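Long-range contacts in PA1221 (Pseudomonas aeruginosa, PDB 4DG8), which is a protein of the AMP-binding enzyme family (ANL clan) that also carries a phosphopantetheine attachment domain, and is modelled with bound adenosine monophosphate: residues I189-L194 against E313-T318; L194-L199 against K337-T342. All blocks are in the same frame, centred on the assembly; numbering follows the deposited sequence.

In the fold
Both interactions start from the same piece of chain. Helix 186-193 supplies one side of interaction 1, and the turn leaving it supplies one side of interaction 2; Leu194 belongs to both. Their centres lie about 8 Å apart. Two hydrogen bonds join them: Gln196 NE2 to Arg191 O at 2.8 Å, and Arg191 NE to Thr342 OG1 at 2.9 Å. Arg191 is thus bonded to both segments of interaction 2. Interaction 1 is the closer to the nucleotide, with the side chain of Phe317 about 7 Å from adenosine monophosphate. In interaction 2 the side chain of Ile339 is about 11 Å from the bound adenosine monophosphate. Neither distance amounts to direct contact.

Interaction 1 (I189-L194 against E313-T318); sequences ITRLCL and ENTTFT
Arg191 reaches from helix 186-193 into the loop 313-318 and takes hold of two backbone carbonyls. Its CG stands between the backbone N and the carbonyl carbon (chi1 84°). A bend at chi2 then brings the N-H edge of the guanidinium group to the loop carbonyls. NH1 gives a nearly straight bond to Thr315 O, 3.2 Å away with an N-H...O angle of 167°. This oxygen lies at the edge of the guanidinium group, and the N-H meets one of its lone pairs. NH2 bonds to Asn314 O at 2.7 Å, tilted 28° from that carbonyl plane. Phe317 O is also 3.1 Å from NH2, but the angle is too poor for a bond. Thr342 OG1 accepts from NE, and Gly188 O takes a weak second bond from NH1. The buried guanidinium is thus fixed from several directions.

Leu192 makes the apolar half. Its two methyls go to different neighbours. CD2 presses on Thr316 CB at 3.5 Å, the two side chains meeting at about a right angle. CD1 approaches Phe317 CD2 obliquely, at 3.9 Å. Within the loop, Thr316 CG2 sits over one face of the Phe317 ring, offset toward its rim. Thr315 turns CG2 to the helix backbone, 4.0 Å from Ile189 N, while its hydroxyl bonds to Gly369 O.

Thr315 and Thr316 both have positive phi, in keeping with a tightly turned loop. Leu220 of helix 217-226 also packs on Phe317. Glu313 closes the Tyr-Gly-Pro-Thr-Glu sequence, the A5 core motif of this family. Its carboxylate pairs with Arg428. The contact thus ties helix 186-193 to the loop that begins at the end of that motif, beside the adenosine monophosphate pocket.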
loop_
_atom_site.group_PDB
_atom_site.type_symbol
_atom_site.label_atom_id
_atom_site.label_comp_id
_atom_site.label_asym_id
_atom_site.label_seq_id
_atom_site.Cartn_x
_atom_site.Cartn_y
_atom_site.Cartn_z
ATOM N N ILE A 189 -0.855 7.063 -10.257
ATOM C CA ILE A 189 -1.165 5.706 -10.704
ATOM C C ILE A 189 -0.668 5.384 -12.110
ATOM O O ILE A 189 -0.048 4.322 -12.318
ATOM C CB ILE A 189 -2.685 5.427 -10.663
ATOM C CG1 ILE A 189 -3.209 5.579 -9.233
ATOM C CG2 ILE A 189 -2.956 4.023 -11.173
ATOM C CD1 ILE A 189 -4.714 5.386 -9.109
ATOM N N THR A 190 -0.958 6.264 -13.079
ATOM C CA THR A 190 -0.557 5.973 -14.461
ATOM C C THR A 190 0.969 6.079 -14.617
ATOM O O THR A 190 1.559 5.324 -15.384
ATOM C CB THR A 190 -1.295 6.838 -15.533
ATOM O OG1 THR A 190 -1.021 8.222 -15.310
ATOM C CG2 THR A 190 -2.822 6.604 -15.483
ATOM N N ARG A 191 1.610 6.975 -13.863
ATOM C CA ARG A 191 3.074 7.052 -13.883
ATOM C C ARG A 191 3.649 5.779 -13.270
ATOM O O ARG A 191 4.640 5.245 -13.772
ATOM C CB ARG A 191 3.626 8.319 -13.201
ATOM C CG ARG A 191 3.797 8.246 -11.650
ATOM C CD ARG A 191 5.098 7.503 -11.310
ATOM N NE ARG A 191 5.676 7.817 -10.001
ATOM C CZ ARG A 191 5.229 7.333 -8.841
ATOM N NH1 ARG A 191 4.156 6.545 -8.799
ATOM N NH2 ARG A 191 5.838 7.659 -7.709
ATOM N N LEU A 192 3.012 5.279 -12.210
ATOM C CA LEU A 192 3.462 4.027 -11.612
ATOM C C LEU A 192 3.415 2.867 -12.615
ATOM O O LEU A 192 4.348 2.047 -12.682
ATOM C CB LEU A 192 2.605 3.663 -10.370
ATOM C CG LEU A 192 2.890 2.274 -9.752
ATOM C CD1 LEU A 192 4.316 2.226 -9.188
ATOM C CD2 LEU A 192 1.863 1.883 -8.691
ATOM N N CYS A 193 2.310 2.769 -13.358
ATOM C CA CYS A 193 2.046 1.551 -14.137
ATOM C C CYS A 193 2.530 1.493 -15.590
ATOM O O CYS A 193 2.589 0.409 -16.170
ATOM C CB CYS A 193 0.549 1.213 -14.093
ATOM S SG CYS A 193 -0.118 1.052 -12.416
ATOM N N LEU A 194 2.899 2.632 -16.165
ATOM C CA LEU A 194 3.196 2.699 -17.595
ATOM C C LEU A 194 4.674 2.989 -17.891
ATOM O O LEU A 194 5.299 3.823 -17.231
ATOM C CB LEU A 194 2.328 3.773 -18.282
ATOM C CG LEU A 194 0.792 3.750 -18.214
ATOM C CD1 LEU A 194 0.237 4.768 -19.224
ATOM C CD2 LEU A 194 0.208 2.363 -18.481
ATOM N N GLU A 313 2.970 8.559 0.279
ATOM C CA GLU A 313 2.965 9.948 -0.186
ATOM C C GLU A 313 3.537 10.128 -1.605
ATOM O O GLU A 313 3.353 11.183 -2.242
ATOM C CB GLU A 313 3.774 10.827 0.789
ATOM C CG GLU A 313 3.148 11.032 2.170
ATOM C CD GLU A 313 3.382 9.855 3.132
ATOM O OE1 GLU A 313 3.849 8.766 2.696
ATOM O OE2 GLU A 313 3.104 10.041 4.340
ATOM N N ASN A 314 4.348 9.167 -2.032
ATOM C CA ASN A 314 4.858 9.092 -3.408
ATOM C C ASN A 314 4.213 7.999 -4.268
ATOM O O ASN A 314 4.829 7.497 -5.211
ATOM C CB ASN A 314 6.384 9.200 -3.513
ATOM C CG ASN A 314 6.869 9.565 -4.935
ATOM O OD1 ASN A 314 6.215 10.311 -5.676
ATOM N ND2 ASN A 314 8.025 9.024 -5.315
ATOM N N THR A 315 3.057 7.516 -3.824
ATOM C CA THR A 315 2.255 6.582 -4.617
ATOM C C THR A 315 2.943 5.241 -4.912
ATOM O O THR A 315 3.467 5.049 -6.015
ATOM C CB THR A 315 1.724 7.225 -5.935
ATOM O OG1 THR A 315 1.207 8.538 -5.659
ATOM C CG2 THR A 315 0.598 6.344 -6.571
ATOM N N THR A 316 2.935 4.322 -3.936
ATOM C CA THR A 316 3.521 2.992 -4.162
ATOM C C THR A 316 5.051 2.935 -4.200
ATOM O O THR A 316 5.666 2.530 -3.206
ATOM C CB THR A 316 2.871 2.270 -5.350
ATOM O OG1 THR A 316 1.445 2.350 -5.216
ATOM C CG2 THR A 316 3.294 0.796 -5.382
ATOM N N PHE A 317 5.645 3.074 -5.373
ATOM C CA PHE A 317 7.098 3.009 -5.489
ATOM C C PHE A 317 7.746 4.363 -5.740
ATOM O O PHE A 317 7.200 5.228 -6.417
ATOM C CB PHE A 317 7.504 2.084 -6.644
ATOM C CG PHE A 317 7.165 0.649 -6.427
ATOM C CD1 PHE A 317 7.101 0.121 -5.144
ATOM C CD2 PHE A 317 6.948 -0.197 -7.520
ATOM C CE1 PHE A 317 6.805 -1.223 -4.950
ATOM C CE2 PHE A 317 6.646 -1.531 -7.327
ATOM C CZ PHE A 317 6.562 -2.041 -6.041
ATOM N N THR A 318 8.952 4.498 -5.211
ATOM C CA THR A 318 9.809 5.646 -5.432
ATOM C C THR A 318 11.032 5.150 -6.203
ATOM O O THR A 318 11.376 5.689 -7.248
ATOM C CB THR A 318 10.175 6.351 -4.114
ATOM O OG1 THR A 318 8.981 6.916 -3.550
ATOM C CG2 THR A 318 11.162 7.463 -4.363
#

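Interaction 2 (L194-L199 against K337-T342); sequences LGQSFL and KAIAGT
The side-chain amide of Gln196 pairs with the backbone of Ala340 at both ends. OE1 accepts from Ala340 N at 2.9 Å, with the donor in the amide carbonyl plane and on a lone pair. The methyl of Ala340 lies beside this bonded oxygen, CB 3.4 Å from Gln196 OE1. NE2 returns a bond to Ala340 O at 3.1 Å, somewhat tilted from that carbonyl plane. Both bonds are bent, with N-H...O angles of 143° and 147°, consistent with one amide serving both the N and the O of a single residue. NE2 has a further acceptor in Arg191 O, so its two hydrogens have two carbonyls to go to. Three hydrogen bonds therefore grip this buried amide and hold its rotation. The chain of Gln196 gets there by bending sharply at chi2 (-82°).

The backbone supplies its own satisfaction on each side. Thr342 N bonds to Ile339 O at 3.0 Å and closes a type II turn, with Ala340 and Gly341 at its corners. Gly341 has positive phi, the usual state at that corner. Within 194-199, Leu199 N bonds to Gln196 O at 3.2 Å.

Apolar groups pack alongside. Ile339 brings CG2 to Phe198 CE2 at 3.4 Å, a close approach made obliquely to the ring. Gln196 CB lies over one face of the same ring, 3.6 Å above its plane and offset toward the rim.

Cys320 of strand 319-322 touches both Phe198 and Ile339, and Leu282 of strand 280-284 adds to the packing on Phe198. Ile339 also meets Leu192 of helix 186-193. The contact thus joins the turn leaving that helix to the link between strands 337-338 and 342-347, which belong to two different sheets.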
loop_
_atom_site.group_PDB
_atom_site.type_symbol
_atom_site.label_atom_id
_atom_site.label_comp_id
_atom_site.label_asym_id
_atom_site.label_seq_id
_atom_site.Cartn_x
_atom_site.Cartn_y
_atom_site.Cartn_z
ATOM N N LEU A 194 2.899 2.632 -16.165
ATOM C CA LEU A 194 3.196 2.699 -17.595
ATOM C C LEU A 194 4.674 2.989 -17.891
ATOM O O LEU A 194 5.299 3.823 -17.231
ATOM C CB LEU A 194 2.328 3.773 -18.282
ATOM C CG LEU A 194 0.792 3.750 -18.214
ATOM C CD1 LEU A 194 0.237 4.768 -19.224
ATOM C CD2 LEU A 194 0.208 2.363 -18.481
ATOM N N GLY A 195 5.219 2.317 -18.904
ATOM C CA GLY A 195 6.570 2.583 -19.365
ATOM C C GLY A 195 7.670 2.187 -18.387
ATOM O O GLY A 195 8.774 2.740 -18.404
ATOM N N GLN A 196 7.398 1.215 -17.531
ATOM C CA GLN A 196 8.404 0.863 -16.533
ATOM C C GLN A 196 9.188 -0.398 -16.917
ATOM O O GLN A 196 8.610 -1.458 -17.200
ATOM C CB GLN A 196 7.761 0.716 -15.145
ATOM C CG GLN A 196 6.961 1.935 -14.716
ATOM C CD GLN A 196 7.819 3.050 -14.128
ATOM O OE1 GLN A 196 9.064 2.980 -14.110
ATOM N NE2 GLN A 196 7.150 4.094 -13.634
ATOM N N SER A 197 10.508 -0.277 -16.937
ATOM C CA SER A 197 11.370 -1.429 -17.202
ATOM C C SER A 197 11.230 -2.567 -16.164
ATOM O O SER A 197 11.470 -3.745 -16.481
ATOM C CB SER A 197 12.833 -0.985 -17.329
ATOM O OG SER A 197 13.230 -0.245 -16.188
ATOM N N PHE A 198 10.830 -2.243 -14.936
ATOM C CA PHE A 198 10.734 -3.294 -13.921
ATOM C C PHE A 198 9.437 -4.115 -14.056
ATOM O O PHE A 198 9.244 -5.101 -13.349
ATOM C CB PHE A 198 10.908 -2.741 -12.498
ATOM C CG PHE A 198 9.935 -1.638 -12.139
ATOM C CD1 PHE A 198 8.682 -1.938 -11.647
ATOM C CD2 PHE A 198 10.284 -0.305 -12.301
ATOM C CE1 PHE A 198 7.790 -0.934 -11.315
ATOM C CE2 PHE A 198 9.394 0.706 -11.972
ATOM C CZ PHE A 198 8.146 0.388 -11.475
ATOM N N LEU A 199 8.530 -3.649 -14.910
ATOM C CA LEU A 199 7.286 -4.361 -15.252
ATOM C C LEU A 199 7.311 -5.067 -16.614
ATOM O O LEU A 199 6.271 -5.444 -17.153
ATOM C CB LEU A 199 6.043 -3.474 -15.100
ATOM C CG LEU A 199 5.764 -2.962 -13.682
ATOM C CD1 LEU A 199 4.551 -2.032 -13.709
ATOM C CD2 LEU A 199 5.605 -4.119 -12.625
ATOM N N LYS A 337 17.094 2.749 -8.375
ATOM C CA LYS A 337 16.962 4.120 -8.863
ATOM C C LYS A 337 15.498 4.524 -9.022
ATOM O O LYS A 337 14.603 3.683 -8.947
ATOM C CB LYS A 337 17.715 4.278 -10.190
ATOM C CG LYS A 337 19.223 4.030 -10.087
ATOM C CD LYS A 337 19.894 3.997 -11.470
ATOM C CE LYS A 337 21.403 3.771 -11.374
ATOM N NZ LYS A 337 22.040 3.570 -12.724
ATOM N N ALA A 338 15.265 5.818 -9.236
ATOM C CA ALA A 338 13.924 6.366 -9.451
ATOM C C ALA A 338 13.146 5.640 -10.555
ATOM O O ALA A 338 13.663 5.389 -11.637
ATOM C CB ALA A 338 14.015 7.870 -9.783
ATOM N N ILE A 339 11.898 5.291 -10.277
ATOM C CA ILE A 339 11.063 4.746 -11.326
ATOM C C ILE A 339 10.690 5.892 -12.250
ATOM O O ILE A 339 10.779 7.070 -11.874
ATOM C CB ILE A 339 9.799 4.057 -10.774
ATOM C CG1 ILE A 339 8.821 5.083 -10.215
ATOM C CG2 ILE A 339 10.173 3.036 -9.672
ATOM C CD1 ILE A 339 7.427 4.497 -9.980
ATOM N N ALA A 340 10.293 5.560 -13.472
ATOM C CA ALA A 340 9.856 6.588 -14.417
ATOM C C ALA A 340 8.768 7.499 -13.805
ATOM O O ALA A 340 7.875 7.032 -13.097
ATOM C CB ALA A 340 9.368 5.943 -15.729
ATOM N N GLY A 341 8.859 8.802 -14.070
ATOM C CA GLY A 341 7.884 9.759 -13.560
ATOM C C GLY A 341 8.284 10.285 -12.190
ATOM O O GLY A 341 7.705 11.235 -11.659
ATOM N N THR A 342 9.313 9.673 -11.624
ATOM C CA THR A 342 9.820 10.098 -10.331
ATOM C C THR A 342 11.281 10.521 -10.434
ATOM O O THR A 342 12.002 10.086 -11.336
ATOM C CB THR A 342 9.652 8.965 -9.320
ATOM O OG1 THR A 342 8.252 8.797 -9.065
ATOM C CG2 THR A 342 10.385 9.266 -8.011
#